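Local coordinates for protein cystathionine beta-lyases/cystathionine gamma-synthases (Corynebacterium glutamicum, PDB 5X5H) that probably joins O-succinyl-L-homoserine and L-cysteine into L,L-cystathionine with release of succinate, using pyridoxal 5'-phosphate, as a step of methionine biosynthesis, at residues 97-103 against 143-148; 317-321 against 339-343. All coordinates share one frame; numbering follows the deposited sequence.

Interaction 1: 97-103 against 143-148; sequences GDHIVLG and NTKLIW
His99 and Thr144 lie side by side on one face of two parallel strands and point the same way. With chi1 at 176° the imidazole swings away from the backbone N and lies beside the threonine. Its ND1 shares a 2.8 Å hydrogen bond with Thr144 OG1, which sits at the ring edge. NE2 is held by Thr126 OG1, so both ring nitrogens are held and the rotation of the ring is fixed. Farther along this face, Val101 CG2 meets Thr144 CG2 at 3.9 Å.

Ahead of the strands, Asn143 CG stands between its backbone N and carbonyl carbon (chi1 67°). From there ND2 reaches Gly97 O in a nearly straight 2.8 Å bond that lies in the amide plane. Lys145 bends back over Asp98. Its CG is 3.4 Å from Asp98 CG, and NZ meets OD1 at 3.2 Å from above the carboxylate plane. This is a salt bridge; Asp98 OD2 also bonds to Lys95 N.

A beta bulge shifts the register between His99 and Ile100. Lys145 N bonds to His99 O, while the buried Leu146 N, 3.6 Å from the same oxygen, finds no partner. Past the bulge Ile100 pairs with Leu146, and Val101 bonds through its N to Leu146 O and through its O to Trp148 N. At the far end a water bridges Gly103 N and Trp148 O.

On the other face Leu102 CD1 touches Trp148 CD1 at 4.0 Å. Helices 82-93 and 108-118 pack here, where Phe90 meets the Trp148 ring edge-to-face. Strand 124-128 flanks 99-103 on its other side, in the seven-stranded sheet of the cofactor-binding domain.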
loop_
_atom_site.group_PDB
_atom_site.type_symbol
_atom_site.label_atom_id
_atom_site.label_comp_id
_atom_site.label_asym_id
_atom_site.label_seq_id
_atom_site.Cartn_x
_atom_site.Cartn_y
_atom_site.Cartn_z
ATOM N N GLY A 97 26.101 -29.350 -18.009
ATOM C CA GLY A 97 27.504 -29.710 -18.102
ATOM C C GLY A 97 28.459 -28.889 -17.266
ATOM O O GLY A 97 29.682 -29.161 -17.235
ATOM N N ASP A 98 28.047 -27.763 -16.675
ATOM C CA ASP A 98 28.885 -26.936 -15.870
ATOM C C ASP A 98 28.820 -27.404 -14.376
ATOM O O ASP A 98 28.019 -28.209 -14.030
ATOM C CB ASP A 98 28.340 -25.492 -15.942
ATOM C CG ASP A 98 28.622 -24.808 -17.245
ATOM O OD1 ASP A 98 29.501 -25.257 -18.007
ATOM O OD2 ASP A 98 27.938 -23.763 -17.540
ATOM N N HIS A 99 29.738 -26.920 -13.615
ATOM C CA HIS A 99 29.929 -27.260 -12.219
ATOM C C HIS A 99 30.008 -26.091 -11.316
ATOM O O HIS A 99 30.520 -25.027 -11.653
ATOM C CB HIS A 99 31.262 -28.121 -12.181
ATOM C CG HIS A 99 31.736 -28.534 -10.841
ATOM N ND1 HIS A 99 32.800 -27.926 -10.248
ATOM C CD2 HIS A 99 31.370 -29.586 -10.057
ATOM C CE1 HIS A 99 33.024 -28.532 -9.094
ATOM N NE2 HIS A 99 32.207 -29.541 -8.963
ATOM N N ILE A 100 29.472 -26.270 -10.128
ATOM C CA ILE A 100 29.527 -25.324 -9.005
ATOM C C ILE A 100 30.352 -25.846 -7.794
ATOM O O ILE A 100 30.122 -27.054 -7.421
ATOM C CB ILE A 100 28.122 -25.099 -8.420
ATOM C CG1 ILE A 100 27.109 -24.845 -9.425
ATOM C CG2 ILE A 100 28.176 -23.976 -7.344
ATOM C CD1 ILE A 100 25.709 -24.922 -8.859
ATOM N N VAL A 101 31.151 -25.034 -7.196
ATOM C CA VAL A 101 31.765 -25.289 -5.892
ATOM C C VAL A 101 30.908 -24.514 -4.871
ATOM O O VAL A 101 30.734 -23.269 -5.026
ATOM C CB VAL A 101 33.209 -24.872 -5.841
ATOM C CG1 VAL A 101 33.797 -25.104 -4.448
ATOM C CG2 VAL A 101 34.020 -25.652 -6.891
ATOM N N LEU A 102 30.380 -25.200 -3.857
ATOM C CA LEU A 102 29.523 -24.680 -2.806
ATOM C C LEU A 102 30.113 -24.991 -1.465
ATOM O O LEU A 102 30.829 -25.966 -1.299
ATOM C CB LEU A 102 28.128 -25.437 -2.899
ATOM C CG LEU A 102 27.006 -25.277 -1.894
ATOM C CD1 LEU A 102 26.402 -23.889 -2.231
ATOM C CD2 LEU A 102 25.919 -26.336 -1.875
ATOM N N GLY A 103 29.833 -24.147 -0.464
ATOM C CA GLY A 103 30.271 -24.421 0.865
ATOM C C GLY A 103 29.464 -25.434 1.622
ATOM O O GLY A 103 28.416 -25.918 1.195
ATOM N N ASN A 143 35.428 -27.439 -15.920
ATOM C CA ASN A 143 34.028 -27.057 -16.135
ATOM C C ASN A 143 33.403 -26.191 -14.996
ATOM O O ASN A 143 32.212 -25.922 -15.070
ATOM C CB ASN A 143 33.130 -28.167 -16.535
ATOM C CG ASN A 143 32.903 -29.226 -15.495
ATOM O OD1 ASN A 143 33.871 -29.444 -14.672
ATOM N ND2 ASN A 143 31.737 -29.896 -15.443
ATOM N N THR A 144 34.185 -25.844 -14.003
ATOM C CA THR A 144 33.665 -25.016 -12.850
ATOM C C THR A 144 33.410 -23.669 -13.405
ATOM O O THR A 144 34.313 -22.985 -13.818
ATOM C CB THR A 144 34.651 -24.960 -11.730
ATOM O OG1 THR A 144 34.879 -26.332 -11.274
ATOM C CG2 THR A 144 34.020 -24.154 -10.510
ATOM N N LYS A 145 32.136 -23.203 -13.280
ATOM C CA LYS A 145 31.760 -21.825 -13.666
ATOM C C LYS A 145 31.405 -20.932 -12.518
ATOM O O LYS A 145 31.392 -19.722 -12.649
ATOM C CB LYS A 145 30.565 -21.909 -14.641
ATOM C CG LYS A 145 30.832 -22.676 -15.902
ATOM C CD LYS A 145 31.903 -21.987 -16.731
ATOM C CE LYS A 145 31.811 -22.475 -18.163
ATOM N NZ LYS A 145 32.350 -23.774 -18.123
ATOM N N LEU A 146 31.257 -21.501 -11.319
ATOM C CA LEU A 146 30.725 -20.740 -10.172
ATOM C C LEU A 146 31.321 -21.278 -8.897
ATOM O O LEU A 146 31.233 -22.498 -8.634
ATOM C CB LEU A 146 29.203 -20.907 -10.183
ATOM C CG LEU A 146 28.451 -20.114 -9.109
ATOM C CD1 LEU A 146 28.737 -18.638 -9.077
ATOM C CD2 LEU A 146 26.945 -20.409 -9.344
ATOM N N ILE A 147 31.808 -20.385 -8.094
ATOM C CA ILE A 147 32.118 -20.663 -6.651
ATOM C C ILE A 147 31.122 -19.792 -5.845
ATOM O O ILE A 147 31.118 -18.550 -6.027
ATOM C CB ILE A 147 33.553 -20.297 -6.314
ATOM C CG1 ILE A 147 34.530 -21.037 -7.283
ATOM C CG2 ILE A 147 33.893 -20.610 -4.837
ATOM C CD1 ILE A 147 35.956 -20.608 -7.081
ATOM N N TRP A 148 30.301 -20.430 -5.043
ATOM C CA TRP A 148 29.247 -19.786 -4.272
ATOM C C TRP A 148 29.658 -19.689 -2.816
ATOM O O TRP A 148 29.860 -20.755 -2.172
ATOM C CB TRP A 148 27.958 -20.576 -4.403
ATOM C CG TRP A 148 26.804 -19.819 -3.805
ATOM C CD1 TRP A 148 26.310 -19.896 -2.539
ATOM C CD2 TRP A 148 26.024 -18.858 -4.515
ATOM N NE1 TRP A 148 25.216 -19.048 -2.418
ATOM C CE2 TRP A 148 25.075 -18.378 -3.609
ATOM C CE3 TRP A 148 26.023 -18.397 -5.845
ATOM C CZ2 TRP A 148 24.085 -17.462 -4.007
ATOM C CZ3 TRP A 148 25.032 -17.432 -6.236
ATOM C CH2 TRP A 148 24.082 -17.019 -5.298
HETATM O O HOH W 1 28.265 -21.813 -0.195
#

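Interaction 2: 317-321 against 339-343; sequences AKKFC and LLEHP
Glu341, whose backbone C lies 4.1 Å from Cys321 SG, sends its side chain off the strand on the side away from helix 317-321. Its OE2 is gripped twice, by a salt bridge from Arg364 NH1 and a hydrogen bond with Thr347 OG1. These two partners hold the carboxylate in place beside the cofactor site. No hydrogen bond runs between the helix and the 339-343 segment themselves. They meet by van der Waals packing, one CH-pi contact and a thiol set against the backbone.

The thiol of Cys321 fits against the backbone at the end of the strand. SG is 4.1 Å from His342 N and equally far from His342 CB. His342 extends toward the helix with CG anti to its backbone N (chi1 -176°). This brings the ring under the side chain of Lys318. CG of that lysine stands 4.2 Å from the ring centroid and only 7° off the ring normal, a CH-pi contact made by the aliphatic part of the chain. Ala317 CB approaches the same ring obliquely, 4.1 Å from CD2. Both ring nitrogens are engaged, ND1 with Thr345 OG1 and NE2 with Arg360 O, and this fixes the rotation of the ring.

At the other end Leu340 also points to the helix. Its CG is wedged between the backbone N and the carbonyl carbon (chi1 76°), and the two methyls divide the work. CD1 comes up to the Phe320 ring at a slant, 3.6 Å from CE2. CD2 lies 4.1 Å from Cys321 O.

Pro43 of a second subunit packs on Lys318, Cys321 and His342, so the contact borders a subunit interface. The helix runs roughly antiparallel to the strand on a mixed five-stranded sheet. This is the alpha/beta layering of the C-terminal domain in fold type I enzymes that use pyridoxal phosphate.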
loop_
_atom_site.group_PDB
_atom_site.type_symbol
_atom_site.label_atom_id
_atom_site.label_comp_id
_atom_site.label_asym_id
_atom_site.label_seq_id
_atom_site.Cartn_x
_atom_site.Cartn_y
_atom_site.Cartn_z
ATOM N N ALA A 317 18.157 -27.122 23.591
ATOM C CA ALA A 317 18.006 -26.145 22.436
ATOM C C ALA A 317 16.513 -25.829 22.224
ATOM O O ALA A 317 16.120 -24.659 22.164
ATOM C CB ALA A 317 18.616 -26.654 21.243
ATOM N N LYS A 318 15.641 -26.843 22.196
ATOM C CA LYS A 318 14.243 -26.634 21.992
ATOM C C LYS A 318 13.549 -25.995 23.114
ATOM O O LYS A 318 12.666 -25.149 22.930
ATOM C CB LYS A 318 13.532 -27.930 21.562
ATOM C CG LYS A 318 13.994 -28.435 20.267
ATOM C CD LYS A 318 13.224 -29.743 19.963
ATOM C CE LYS A 318 11.970 -29.367 19.212
ATOM N NZ LYS A 318 11.221 -30.624 18.774
ATOM N N LYS A 319 13.924 -26.329 24.362
ATOM C CA LYS A 319 13.322 -25.683 25.521
ATOM C C LYS A 319 13.698 -24.144 25.567
ATOM O O LYS A 319 12.859 -23.294 25.981
ATOM C CB LYS A 319 13.783 -26.396 26.821
ATOM C CG LYS A 319 13.206 -25.836 28.100
ATOM C CD LYS A 319 11.688 -25.831 28.074
ATOM C CE LYS A 319 10.994 -25.431 29.389
ATOM N NZ LYS A 319 11.664 -25.783 30.703
ATOM N N PHE A 320 14.966 -23.882 25.169
ATOM C CA PHE A 320 15.412 -22.450 25.107
ATOM C C PHE A 320 14.500 -21.714 24.088
ATOM O O PHE A 320 14.024 -20.619 24.399
ATOM C CB PHE A 320 16.812 -22.344 24.748
ATOM C CG PHE A 320 17.316 -20.921 24.727
ATOM C CD1 PHE A 320 17.610 -20.237 25.901
ATOM C CD2 PHE A 320 17.463 -20.306 23.509
ATOM C CE1 PHE A 320 18.165 -18.918 25.841
ATOM C CE2 PHE A 320 17.967 -18.994 23.448
ATOM C CZ PHE A 320 18.277 -18.288 24.609
ATOM N N CYS A 321 14.264 -22.378 22.974
ATOM C CA CYS A 321 13.385 -21.809 21.951
ATOM C C CYS A 321 12.001 -21.456 22.446
ATOM O O CYS A 321 11.419 -20.423 21.979
ATOM C CB CYS A 321 13.355 -22.680 20.690
ATOM S SG CYS A 321 14.771 -22.668 19.704
ATOM N N LEU A 339 14.496 -12.436 16.883
ATOM C CA LEU A 339 13.921 -13.752 16.549
ATOM C C LEU A 339 14.895 -14.835 16.931
ATOM O O LEU A 339 16.087 -14.633 16.924
ATOM C CB LEU A 339 13.579 -13.837 15.045
ATOM C CG LEU A 339 12.662 -12.793 14.414
ATOM C CD1 LEU A 339 12.556 -13.132 12.889
ATOM C CD2 LEU A 339 11.324 -12.780 15.066
ATOM N N LEU A 340 14.333 -16.029 17.137
ATOM C CA LEU A 340 15.208 -17.208 17.243
ATOM C C LEU A 340 14.543 -18.452 16.595
ATOM O O LEU A 340 13.343 -18.461 16.430
ATOM C CB LEU A 340 15.704 -17.521 18.672
ATOM C CG LEU A 340 14.703 -18.167 19.612
ATOM C CD1 LEU A 340 15.394 -18.323 20.989
ATOM C CD2 LEU A 340 13.418 -17.554 19.889
ATOM N N GLU A 341 15.395 -19.407 16.251
ATOM C CA GLU A 341 14.867 -20.638 15.629
ATOM C C GLU A 341 15.828 -21.775 15.889
ATOM O O GLU A 341 16.919 -21.604 16.356
ATOM C CB GLU A 341 14.639 -20.434 14.149
ATOM C CG GLU A 341 15.914 -20.211 13.352
ATOM C CD GLU A 341 16.146 -21.107 12.147
ATOM O OE1 GLU A 341 15.360 -21.955 11.858
ATOM O OE2 GLU A 341 17.155 -20.891 11.436
ATOM N N HIS A 342 15.338 -22.959 15.630
ATOM C CA HIS A 342 16.103 -24.258 15.721
ATOM C C HIS A 342 16.434 -24.760 14.288
ATOM O O HIS A 342 15.494 -25.345 13.623
ATOM C CB HIS A 342 15.240 -25.173 16.449
ATOM C CG HIS A 342 15.882 -26.509 16.726
ATOM N ND1 HIS A 342 15.357 -27.711 16.250
ATOM C CD2 HIS A 342 16.989 -26.806 17.469
ATOM C CE1 HIS A 342 16.142 -28.694 16.698
ATOM N NE2 HIS A 342 17.152 -28.176 17.413
ATOM N N PRO A 343 17.517 -24.463 13.630
ATOM C CA PRO A 343 17.703 -24.757 12.152
ATOM C C PRO A 343 17.507 -26.157 11.729
ATOM O O PRO A 343 16.929 -26.369 10.656
ATOM C CB PRO A 343 19.071 -24.190 11.783
ATOM C CG PRO A 343 19.335 -23.184 12.874
ATOM C CD PRO A 343 18.625 -23.647 14.104
#

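Overall arrangement
Both contacts are largely buried, but they hold different parts of the fold. Interaction 1 joins two neighbouring strands within the large sheet, chiefly by backbone hydrogen bonds, with charged and amide groups gathered at its more open end. Interaction 2 lays a helix on a smaller sheet and relies on apolar side chains, a ring face and a thiol. The centres of interaction 1 and interaction 2 are about 33 Å apart, and the two do not touch. No other chain reaches the segments of interaction 1, whereas interaction 2 borders neighbouring subunits. Each has one residue near the cofactor: the side chains of Trp148 and Glu341 are about 7 and 8 Å from a bound pyridoxal phosphate.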